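PDB 5A9A: polyhedrin from Simulium ubiquitum cypovirus, which forms the crystalline lattice of the viral polyhedra, the microcrystalline occlusion bodies of this insect virus, and binds UTP. Local coordinates for residues R35-F40 with K221-I226; C128-H131 with R136-A139; L206-D209 with D213-D216. One frame throughout, in Å; residues are numbered along the deposited sequence.

Contact 1. Residues R35-F40 with K221-I226; sequences RVAIIF and KNLCYI
The side chains of R35 and L223 meet at about a right angle. R35 runs out straight, and the CD2 branch of L223 sits against the middle of its aliphatic part. CD2 of L223 is 3.6 Å from CG of R35 and 3.7 Å from CD of R35. CD1 of L223 lies 4.1 Å from CB of A37, two residues along the strand. The two methyls of L223 therefore divide between two residues that both point toward the loop. R35 has CG anti to its own N (chi1 -166°) and stays extended to NE, which carries the guanidinium past L223 to K221. One face of the guanidinium is covered by CD1 of L223 and CB of K221. Strand 34-41 lies inside the six-stranded antiparallel sheet, between 105-111 and 47-54, and the end of helix 211-221 with the turn after it packs on one face of that sheet. N222 leaves helical geometry with positive phi, and L223, next in the chain, turns its side chain toward the strand. K221 bends at chi2 (-61°), and CD of K221 lies 3.9 Å from NH2 of R35. NH2 of R35 and NZ of K221, 5.0 Å apart, converge on D127 of the second subunit, each through a salt bridge. NH2 of R35 is also bridged to D51.

Contact 2. Residues C128-H131 with R136-A139; sequences CLNH and RARA
The ring of H131 is overlapped on one face by the aliphatic part of R136. CB of R136 lies 3.8 Å from the ring centroid and 11° off the ring normal, a CH-pi contact over the face. The R136 chain then extends across the ring, and CD comes 3.8 Å from CE1 of H131. The guanidinium does not stack: its plane is turned 63° from the ring, and CE1 of H131 sits at its edge. A chi1 of -160° turns the H131 ring away from its own backbone N and over R136. Both segments belong to the long loop between strands 120-124 and 145-146, which doubles back on itself without regular strand pairing. The amide of N130 bridges the fold-back. OD1 of N130 accepts N-H of R138 at 3.1 Å, nearly straight, on a lone pair. ND2 of N130 donates to O of R138 at 2.7 Å, with O tilted out of the amide plane. One residue thus grips both backbone polar atoms of R138. Water 1 also links them, accepting from N of N130 and donating to O of R138. ND2 of N130 also bonds E122 of strand 120-124. CB of A137 packs 4.3 Å from CD2 of L129.

Contact 3. Residues L206-D209 with D213-D216; sequences LYLD and DLID
L208 reaches from the edge strand to the first turn of the following helix. Its CB leaves the strand toward helix 211-221. CG lies anti to the carbonyl carbon (chi1 -58°), and the branch then sends CD2 to the helix. Of the L208 side chain, CD2 is the atom that meets the helix segment. CD2 of L208 rests 3.7 Å from CA of L214, so the methyl meets the helix backbone itself and not just a side chain. CD2 of L208 is also 3.9 Å from O of D213. CD1 of L214 stands 4.0 Å from CD2 of L208. L214 also packs on Y47 and L49 of the neighbouring strand, while L208 touches L49 as well and Y217, further along the helix.

The polar link lies at the outer end. Water 2 accepts from N of D209 at 2.9 Å and donates to OD2 of D213 at 2.7 Å. It thereby joins the backbone at the strand end to a helix side chain. The two carboxylates do not touch: OD2 of D209 and OD2 of D213 are 4.8 Å apart. At the start of the helix, OD1 of N210 accepts N-H of D213. L208 packs on R88 and D213 on H91, both of the second subunit. This is a tight strand-to-helix connection: strand 201-208, outermost in the six-stranded antiparallel sheet of this polyhedrin chain, turns within a few residues into a helix that folds back over the sheet.

In the fold
The chain enters strand 34-41 after the N-terminal helix 11-25, and contact 1 opens there. It closes only at 221-226, so it spans most of the chain. Contact 2 is nested inside that span and closes a short loop between strands 120-124 and 145-146. Contact 3 is nested there too, later in the chain, and joins strand 201-208 to helix 211-221. Contacts 2 and 3 are in series and do not cross. Contacts 1 and 3 touch through Y225 and L214 and bring the helix and its exit to the six-stranded sheet. Both also face the second subunit. Contact 2 stands apart, about 27 Å centre to centre from contact 1, and meets the third subunit.

Contact 1. Residues R35-F40 with K221-I226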
ATOM      1  N   ARG A  35      12.290   3.159  12.803  1.00 14.40           N
ATOM      2  CA  ARG A  35      10.978   3.386  13.400  1.00 16.23           C
ATOM      3  C   ARG A  35      10.606   4.868  13.441  1.00 16.61           C
ATOM      4  O   ARG A  35      11.361   5.704  13.941  1.00 14.91           O
ATOM      5  CB  ARG A  35      10.924   2.773  14.803  1.00 17.87           C
ATOM      6  CG  ARG A  35       9.517   2.655  15.375  1.00 18.21           C
ATOM      7  CD  ARG A  35       9.457   1.650  16.517  1.00 20.32           C
ATOM      8  NE  ARG A  35       8.089   1.434  16.983  1.00 21.90           N
ATOM      9  CZ  ARG A  35       7.766   0.761  18.085  1.00 22.84           C
ATOM     10  NH1 ARG A  35       8.713   0.238  18.854  1.00 20.89           N
ATOM     11  NH2 ARG A  35       6.492   0.617  18.425  1.00 25.09           N
ATOM     12  N   VAL A  36       9.432   5.178  12.901  1.00 16.63           N
ATOM     13  CA  VAL A  36       8.949   6.549  12.822  1.00 16.09           C
ATOM     14  C   VAL A  36       7.565   6.655  13.449  1.00 15.41           C
ATOM     15  O   VAL A  36       6.674   5.852  13.156  1.00 14.36           O
ATOM     16  CB  VAL A  36       8.854   7.022  11.355  1.00 16.45           C
ATOM     17  CG1 VAL A  36       8.035   8.306  11.249  1.00 15.60           C
ATOM     18  CG2 VAL A  36      10.240   7.218  10.766  1.00 18.62           C
ATOM     19  N   ALA A  37       7.388   7.642  14.321  1.00 13.82           N
ATOM     20  CA  ALA A  37       6.071   7.932  14.875  1.00 15.92           C
ATOM     21  C   ALA A  37       5.552   9.262  14.339  1.00 17.28           C
ATOM     22  O   ALA A  37       6.159  10.312  14.569  1.00 14.73           O
ATOM     23  CB  ALA A  37       6.126   7.961  16.396  1.00 15.27           C
ATOM     24  N   ILE A  38       4.446   9.207  13.602  1.00 16.54           N
ATOM     25  CA  ILE A  38       3.746  10.412  13.183  1.00 16.83           C
ATOM     26  C   ILE A  38       2.678  10.714  14.223  1.00 17.08           C
ATOM     27  O   ILE A  38       1.794   9.891  14.465  1.00 16.92           O
ATOM     28  CB  ILE A  38       3.050  10.235  11.819  1.00 16.61           C
ATOM     29  CG1 ILE A  38       4.018   9.661  10.781  1.00 20.24           C
ATOM     30  CG2 ILE A  38       2.474  11.562  11.349  1.00 14.95           C
ATOM     31  CD1 ILE A  38       5.181  10.571  10.433  1.00 18.35           C
ATOM     32  N   ILE A  39       2.762  11.889  14.840  1.00 15.98           N
ATOM     33  CA  ILE A  39       1.841  12.256  15.908  1.00 16.31           C
ATOM     34  C   ILE A  39       1.087  13.538  15.570  1.00 17.10           C
ATOM     35  O   ILE A  39       1.694  14.594  15.384  1.00 18.16           O
ATOM     36  CB  ILE A  39       2.592  12.475  17.235  1.00 17.42           C
ATOM     37  CG1 ILE A  39       3.563  11.320  17.488  1.00 17.27           C
ATOM     38  CG2 ILE A  39       1.600  12.620  18.383  1.00 15.75           C
ATOM     39  CD1 ILE A  39       4.550  11.591  18.596  1.00 16.29           C
ATOM     40  N   PHE A  40      -0.237  13.441  15.494  1.00 18.10           N
ATOM     41  CA  PHE A  40      -1.074  14.611  15.258  1.00 17.46           C
ATOM     42  C   PHE A  40      -1.625  15.146  16.573  1.00 16.12           C
ATOM     43  O   PHE A  40      -1.971  14.376  17.468  1.00 15.35           O
ATOM     44  CB  PHE A  40      -2.232  14.265  14.322  1.00 17.84           C
ATOM     45  CG  PHE A  40      -1.801  13.892  12.932  1.00 19.51           C
ATOM     46  CD1 PHE A  40      -1.600  14.869  11.969  1.00 21.50           C
ATOM     47  CD2 PHE A  40      -1.606  12.565  12.586  1.00 18.99           C
ATOM     48  CE1 PHE A  40      -1.208  14.528  10.685  1.00 22.61           C
ATOM     49  CE2 PHE A  40      -1.213  12.218  11.306  1.00 19.45           C
ATOM     50  CZ  PHE A  40      -1.015  13.200  10.355  1.00 18.83           C
ATOM     51  N   LYS A 221       8.716   2.952  24.181  1.00 16.43           N
ATOM     52  CA  LYS A 221       9.113   2.438  22.873  1.00 17.61           C
ATOM     53  C   LYS A 221      10.497   2.948  22.473  1.00 18.76           C
ATOM     54  O   LYS A 221      11.023   2.578  21.425  1.00 18.15           O
ATOM     55  CB  LYS A 221       8.097   2.850  21.807  1.00 18.28           C
ATOM     56  CG  LYS A 221       6.651   2.502  22.142  1.00 19.65           C
ATOM     57  CD  LYS A 221       6.435   1.006  22.320  1.00 18.38           C
ATOM     58  CE  LYS A 221       4.989   0.715  22.700  1.00 17.67           C
ATOM     59  NZ  LYS A 221       4.707  -0.734  22.875  1.00 18.09           N
ATOM     60  N   ASN A 222      11.077   3.799  23.312  1.00 16.67           N
ATOM     61  CA  ASN A 222      12.387   4.382  23.035  1.00 16.56           C
ATOM     62  C   ASN A 222      12.438   5.075  21.676  1.00 19.86           C
ATOM     63  O   ASN A 222      13.329   4.830  20.862  1.00 17.91           O
ATOM     64  CB  ASN A 222      13.486   3.323  23.154  1.00 17.17           C
ATOM     65  CG  ASN A 222      13.763   2.944  24.598  1.00 18.39           C
ATOM     66  OD1 ASN A 222      14.413   3.690  25.329  1.00 15.24           O
ATOM     67  ND2 ASN A 222      13.259   1.792  25.016  1.00 18.61           N
ATOM     68  N   LEU A 223      11.460   5.944  21.452  1.00 16.97           N
ATOM     69  CA  LEU A 223      11.434   6.825  20.294  1.00 17.56           C
ATOM     70  C   LEU A 223      11.668   8.231  20.821  1.00 17.56           C
ATOM     71  O   LEU A 223      11.132   8.589  21.869  1.00 16.04           O
ATOM     72  CB  LEU A 223      10.073   6.736  19.605  1.00 16.54           C
ATOM     73  CG  LEU A 223       9.663   5.320  19.192  1.00 18.05           C
ATOM     74  CD1 LEU A 223       8.211   5.272  18.743  1.00 18.19           C
ATOM     75  CD2 LEU A 223      10.587   4.811  18.094  1.00 19.70           C
ATOM     76  N   CYS A 224      12.470   9.027  20.122  1.00 18.81           N
ATOM     77  CA  CYS A 224      12.848  10.326  20.662  1.00 18.17           C
ATOM     78  C   CYS A 224      11.639  11.249  20.735  1.00 17.97           C
ATOM     79  O   CYS A 224      10.740  11.192  19.895  1.00 15.72           O
ATOM     80  CB  CYS A 224      13.984  10.971  19.859  1.00 20.43           C
ATOM     81  SG  CYS A 224      13.535  11.599  18.230  1.00 19.56           S
ATOM     82  N   TYR A 225      11.615  12.089  21.762  1.00 15.64           N
ATOM     83  CA  TYR A 225      10.503  12.999  21.967  1.00 16.47           C
ATOM     84  C   TYR A 225      10.960  14.269  22.658  1.00 16.40           C
ATOM     85  O   TYR A 225      11.715  14.222  23.623  1.00 17.19           O
ATOM     86  CB  TYR A 225       9.410  12.336  22.805  1.00 15.77           C
ATOM     87  CG  TYR A 225       8.200  13.221  22.992  1.00 19.17           C
ATOM     88  CD1 TYR A 225       7.286  13.402  21.961  1.00 18.19           C
ATOM     89  CD2 TYR A 225       7.973  13.879  24.193  1.00 19.71           C
ATOM     90  CE1 TYR A 225       6.183  14.218  22.119  1.00 19.61           C
ATOM     91  CE2 TYR A 225       6.869  14.695  24.363  1.00 19.45           C
ATOM     92  CZ  TYR A 225       5.978  14.860  23.323  1.00 19.64           C
ATOM     93  OH  TYR A 225       4.878  15.668  23.487  1.00 17.43           O
ATOM     94  N   ILE A 226      10.491  15.402  22.148  1.00 16.63           N
ATOM     95  CA  ILE A 226      10.714  16.693  22.777  1.00 18.29           C
ATOM     96  C   ILE A 226       9.349  17.228  23.180  1.00 18.29           C
ATOM     97  O   ILE A 226       8.461  17.363  22.339  1.00 17.19           O
ATOM     98  CB  ILE A 226      11.403  17.672  21.809  1.00 18.24           C
ATOM     99  CG1 ILE A 226      12.579  16.980  21.111  1.00 19.12           C
ATOM    100  CG2 ILE A 226      11.860  18.918  22.550  1.00 18.70           C
ATOM    101  CD1 ILE A 226      13.421  17.904  20.257  1.00 20.81           C
TER

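Contact 2. Residues C128-H131 with R136-A139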
ATOM      1  N   CYS A 128      -2.730  16.670  -2.034  1.00 16.22           N
ATOM      2  CA  CYS A 128      -1.435  16.060  -1.743  1.00 16.67           C
ATOM      3  C   CYS A 128      -0.426  16.317  -2.862  1.00 16.54           C
ATOM      4  O   CYS A 128       0.282  15.405  -3.293  1.00 14.78           O
ATOM      5  CB  CYS A 128      -1.591  14.558  -1.491  1.00 17.32           C
ATOM      6  SG  CYS A 128      -0.348  13.882  -0.350  1.00 18.11           S
ATOM      7  N   LEU A 129      -0.371  17.565  -3.324  1.00 15.81           N
ATOM      8  CA  LEU A 129       0.625  18.000  -4.296  1.00 15.64           C
ATOM      9  C   LEU A 129       1.406  19.171  -3.698  1.00 18.58           C
ATOM     10  O   LEU A 129       0.903  19.861  -2.811  1.00 17.03           O
ATOM     11  CB  LEU A 129      -0.049  18.435  -5.599  1.00 16.10           C
ATOM     12  CG  LEU A 129      -0.831  17.368  -6.373  1.00 16.56           C
ATOM     13  CD1 LEU A 129      -1.758  18.016  -7.391  1.00 20.80           C
ATOM     14  CD2 LEU A 129       0.106  16.381  -7.057  1.00 16.96           C
ATOM     15  N   ASN A 130       2.628  19.397  -4.176  1.00 16.94           N
ATOM     16  CA  ASN A 130       3.450  20.482  -3.650  1.00 17.76           C
ATOM     17  C   ASN A 130       3.425  21.742  -4.517  1.00 20.46           C
ATOM     18  O   ASN A 130       4.177  22.687  -4.275  1.00 19.10           O
ATOM     19  CB  ASN A 130       4.896  20.023  -3.424  1.00 17.97           C
ATOM     20  CG  ASN A 130       5.496  19.349  -4.641  1.00 16.14           C
ATOM     21  OD1 ASN A 130       5.218  19.725  -5.779  1.00 15.75           O
ATOM     22  ND2 ASN A 130       6.324  18.341  -4.403  1.00 16.03           N
ATOM     23  N   HIS A 131       2.570  21.749  -5.534  1.00 21.54           N
ATOM     24  CA  HIS A 131       2.265  22.987  -6.243  1.00 22.77           C
ATOM     25  C   HIS A 131       0.766  23.092  -6.493  1.00 23.55           C
ATOM     26  O   HIS A 131       0.055  22.089  -6.535  1.00 20.12           O
ATOM     27  CB  HIS A 131       3.035  23.096  -7.562  1.00 22.15           C
ATOM     28  CG  HIS A 131       3.142  24.503  -8.074  1.00 28.59           C
ATOM     29  ND1 HIS A 131       2.134  25.117  -8.780  1.00 28.46           N
ATOM     30  CD2 HIS A 131       4.136  25.418  -7.965  1.00 30.36           C
ATOM     31  CE1 HIS A 131       2.500  26.348  -9.091  1.00 29.87           C
ATOM     32  NE2 HIS A 131       3.710  26.556  -8.606  1.00 30.59           N
ATOM     33  N   ARG A 136       3.102  21.702 -12.498  1.00 18.04           N
ATOM     34  CA  ARG A 136       4.354  22.242 -11.969  1.00 19.16           C
ATOM     35  C   ARG A 136       4.790  21.504 -10.707  1.00 18.97           C
ATOM     36  O   ARG A 136       5.782  21.869 -10.073  1.00 17.43           O
ATOM     37  CB  ARG A 136       4.225  23.729 -11.638  1.00 21.20           C
ATOM     38  CG  ARG A 136       3.931  24.633 -12.818  1.00 28.97           C
ATOM     39  CD  ARG A 136       4.195  26.082 -12.440  1.00 28.93           C
ATOM     40  NE  ARG A 136       3.554  27.030 -13.346  1.00 40.18           N
ATOM     41  CZ  ARG A 136       2.388  27.624 -13.108  1.00 36.04           C
ATOM     42  NH1 ARG A 136       1.722  27.371 -11.990  1.00 34.50           N
ATOM     43  NH2 ARG A 136       1.884  28.477 -13.988  1.00 35.64           N
ATOM     44  N   ALA A 137       4.040  20.474 -10.331  1.00 16.68           N
ATOM     45  CA  ALA A 137       4.353  19.715  -9.128  1.00 16.38           C
ATOM     46  C   ALA A 137       5.445  18.690  -9.416  1.00 15.18           C
ATOM     47  O   ALA A 137       5.605  18.236 -10.548  1.00 14.92           O
ATOM     48  CB  ALA A 137       3.109  19.031  -8.596  1.00 15.20           C
ATOM     49  N   ARG A 138       6.202  18.340  -8.382  1.00 14.80           N
ATOM     50  CA  ARG A 138       7.263  17.348  -8.503  1.00 15.54           C
ATOM     51  C   ARG A 138       7.203  16.382  -7.323  1.00 15.00           C
ATOM     52  O   ARG A 138       6.358  16.521  -6.436  1.00 13.16           O
ATOM     53  CB  ARG A 138       8.639  18.024  -8.549  1.00 16.78           C
ATOM     54  CG  ARG A 138       9.018  18.618  -9.904  1.00 17.81           C
ATOM     55  CD  ARG A 138       8.439  20.010 -10.115  1.00 18.00           C
ATOM     56  NE  ARG A 138       8.872  20.588 -11.385  1.00 17.59           N
ATOM     57  CZ  ARG A 138       8.260  20.395 -12.550  1.00 19.03           C
ATOM     58  NH1 ARG A 138       7.171  19.635 -12.620  1.00 16.63           N
ATOM     59  NH2 ARG A 138       8.733  20.968 -13.649  1.00 17.82           N
ATOM     60  N   ALA A 139       8.097  15.399  -7.317  1.00 13.78           N
ATOM     61  CA  ALA A 139       8.199  14.479  -6.192  1.00 15.16           C
ATOM     62  C   ALA A 139       8.293  15.277  -4.899  1.00 15.08           C
ATOM     63  O   ALA A 139       7.557  15.024  -3.942  1.00 15.12           O
ATOM     64  CB  ALA A 139       9.417  13.581  -6.349  1.00 15.41           C
TER
HETATM   65  O   HOH W   1       3.639  17.087  -5.682  1.00 12.19           O

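Contact 3. Residues L206-D209 with D213-D216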
ATOM      1  N   LEU A 206      -3.056   5.139  17.248  1.00 16.47           N
ATOM      2  CA  LEU A 206      -3.338   5.077  18.678  1.00 17.08           C
ATOM      3  C   LEU A 206      -3.829   6.425  19.172  1.00 16.42           C
ATOM      4  O   LEU A 206      -3.394   7.469  18.689  1.00 15.55           O
ATOM      5  CB  LEU A 206      -2.086   4.680  19.458  1.00 14.89           C
ATOM      6  CG  LEU A 206      -1.599   3.241  19.281  1.00 18.03           C
ATOM      7  CD1 LEU A 206      -0.191   3.091  19.833  1.00 16.15           C
ATOM      8  CD2 LEU A 206      -2.553   2.268  19.955  1.00 16.47           C
ATOM      9  N   TYR A 207      -4.736   6.397  20.142  1.00 15.71           N
ATOM     10  CA  TYR A 207      -5.270   7.621  20.717  1.00 18.05           C
ATOM     11  C   TYR A 207      -4.764   7.808  22.141  1.00 17.26           C
ATOM     12  O   TYR A 207      -5.009   6.977  23.016  1.00 17.10           O
ATOM     13  CB  TYR A 207      -6.798   7.601  20.671  1.00 21.21           C
ATOM     14  CG  TYR A 207      -7.332   7.601  19.260  1.00 21.48           C
ATOM     15  CD1 TYR A 207      -7.519   6.411  18.567  1.00 22.88           C
ATOM     16  CD2 TYR A 207      -7.631   8.791  18.609  1.00 20.57           C
ATOM     17  CE1 TYR A 207      -7.994   6.406  17.269  1.00 24.81           C
ATOM     18  CE2 TYR A 207      -8.106   8.797  17.314  1.00 23.07           C
ATOM     19  CZ  TYR A 207      -8.288   7.603  16.647  1.00 25.40           C
ATOM     20  OH  TYR A 207      -8.764   7.610  15.356  1.00 22.86           O
ATOM     21  N   LEU A 208      -4.041   8.903  22.354  1.00 15.74           N
ATOM     22  CA  LEU A 208      -3.448   9.203  23.650  1.00 16.71           C
ATOM     23  C   LEU A 208      -4.048  10.499  24.194  1.00 17.90           C
ATOM     24  O   LEU A 208      -4.033  11.530  23.521  1.00 16.63           O
ATOM     25  CB  LEU A 208      -1.923   9.318  23.526  1.00 15.72           C
ATOM     26  CG  LEU A 208      -1.184   8.087  22.981  1.00 16.67           C
ATOM     27  CD1 LEU A 208      -1.166   8.066  21.458  1.00 15.01           C
ATOM     28  CD2 LEU A 208       0.241   8.033  23.515  1.00 17.12           C
ATOM     29  N   ASP A 209      -4.574  10.440  25.415  1.00 16.15           N
ATOM     30  CA  ASP A 209      -5.352  11.543  25.978  1.00 17.33           C
ATOM     31  C   ASP A 209      -4.554  12.831  26.179  1.00 18.22           C
ATOM     32  O   ASP A 209      -5.041  13.923  25.884  1.00 15.91           O
ATOM     33  CB  ASP A 209      -5.956  11.138  27.322  1.00 17.68           C
ATOM     34  CG  ASP A 209      -7.070  10.122  27.183  1.00 21.45           C
ATOM     35  OD1 ASP A 209      -7.503   9.853  26.043  1.00 22.58           O
ATOM     36  OD2 ASP A 209      -7.519   9.603  28.225  1.00 18.93           O
ATOM     37  N   ASP A 213       0.808  10.831  29.030  1.00 15.44           N
ATOM     38  CA  ASP A 213       0.651   9.500  28.463  1.00 15.31           C
ATOM     39  C   ASP A 213       1.527   9.336  27.221  1.00 16.68           C
ATOM     40  O   ASP A 213       2.046   8.252  26.948  1.00 15.91           O
ATOM     41  CB  ASP A 213      -0.815   9.251  28.099  1.00 16.22           C
ATOM     42  CG  ASP A 213      -1.716   9.176  29.323  1.00 19.24           C
ATOM     43  OD1 ASP A 213      -1.231   9.467  30.437  1.00 23.25           O
ATOM     44  OD2 ASP A 213      -2.909   8.836  29.175  1.00 17.91           O
ATOM     45  N   LEU A 214       1.685  10.419  26.467  1.00 16.30           N
ATOM     46  CA  LEU A 214       2.494  10.394  25.254  1.00 17.04           C
ATOM     47  C   LEU A 214       3.976  10.241  25.584  1.00 16.16           C
ATOM     48  O   LEU A 214       4.671   9.425  24.979  1.00 16.36           O
ATOM     49  CB  LEU A 214       2.264  11.664  24.433  1.00 16.77           C
ATOM     50  CG  LEU A 214       3.120  11.817  23.173  1.00 17.09           C
ATOM     51  CD1 LEU A 214       2.988  10.598  22.266  1.00 15.70           C
ATOM     52  CD2 LEU A 214       2.732  13.082  22.429  1.00 16.43           C
ATOM     53  N   ILE A 215       4.459  11.025  26.542  1.00 15.40           N
ATOM     54  CA  ILE A 215       5.852  10.922  26.969  1.00 18.13           C
ATOM     55  C   ILE A 215       6.135   9.500  27.433  1.00 16.68           C
ATOM     56  O   ILE A 215       7.177   8.925  27.116  1.00 16.94           O
ATOM     57  CB  ILE A 215       6.176  11.898  28.116  1.00 17.97           C
ATOM     58  CG1 ILE A 215       6.070  13.347  27.636  1.00 18.68           C
ATOM     59  CG2 ILE A 215       7.576  11.646  28.645  1.00 14.88           C
ATOM     60  CD1 ILE A 215       6.189  14.369  28.754  1.00 17.07           C
ATOM     61  N   ASP A 216       5.196   8.938  28.184  1.00 15.55           N
ATOM     62  CA  ASP A 216       5.316   7.568  28.673  1.00 16.47           C
ATOM     63  C   ASP A 216       5.471   6.579  27.513  1.00 16.54           C
ATOM     64  O   ASP A 216       6.319   5.683  27.556  1.00 15.04           O
ATOM     65  CB  ASP A 216       4.091   7.211  29.523  1.00 16.44           C
ATOM     66  CG  ASP A 216       4.247   5.895  30.257  1.00 20.25           C
ATOM     67  OD1 ASP A 216       3.964   4.837  29.657  1.00 18.20           O
ATOM     68  OD2 ASP A 216       4.641   5.916  31.443  1.00 22.54           O
TER
HETATM   69  O   HOH W   2      -4.096   7.949  26.881  1.00 12.55           O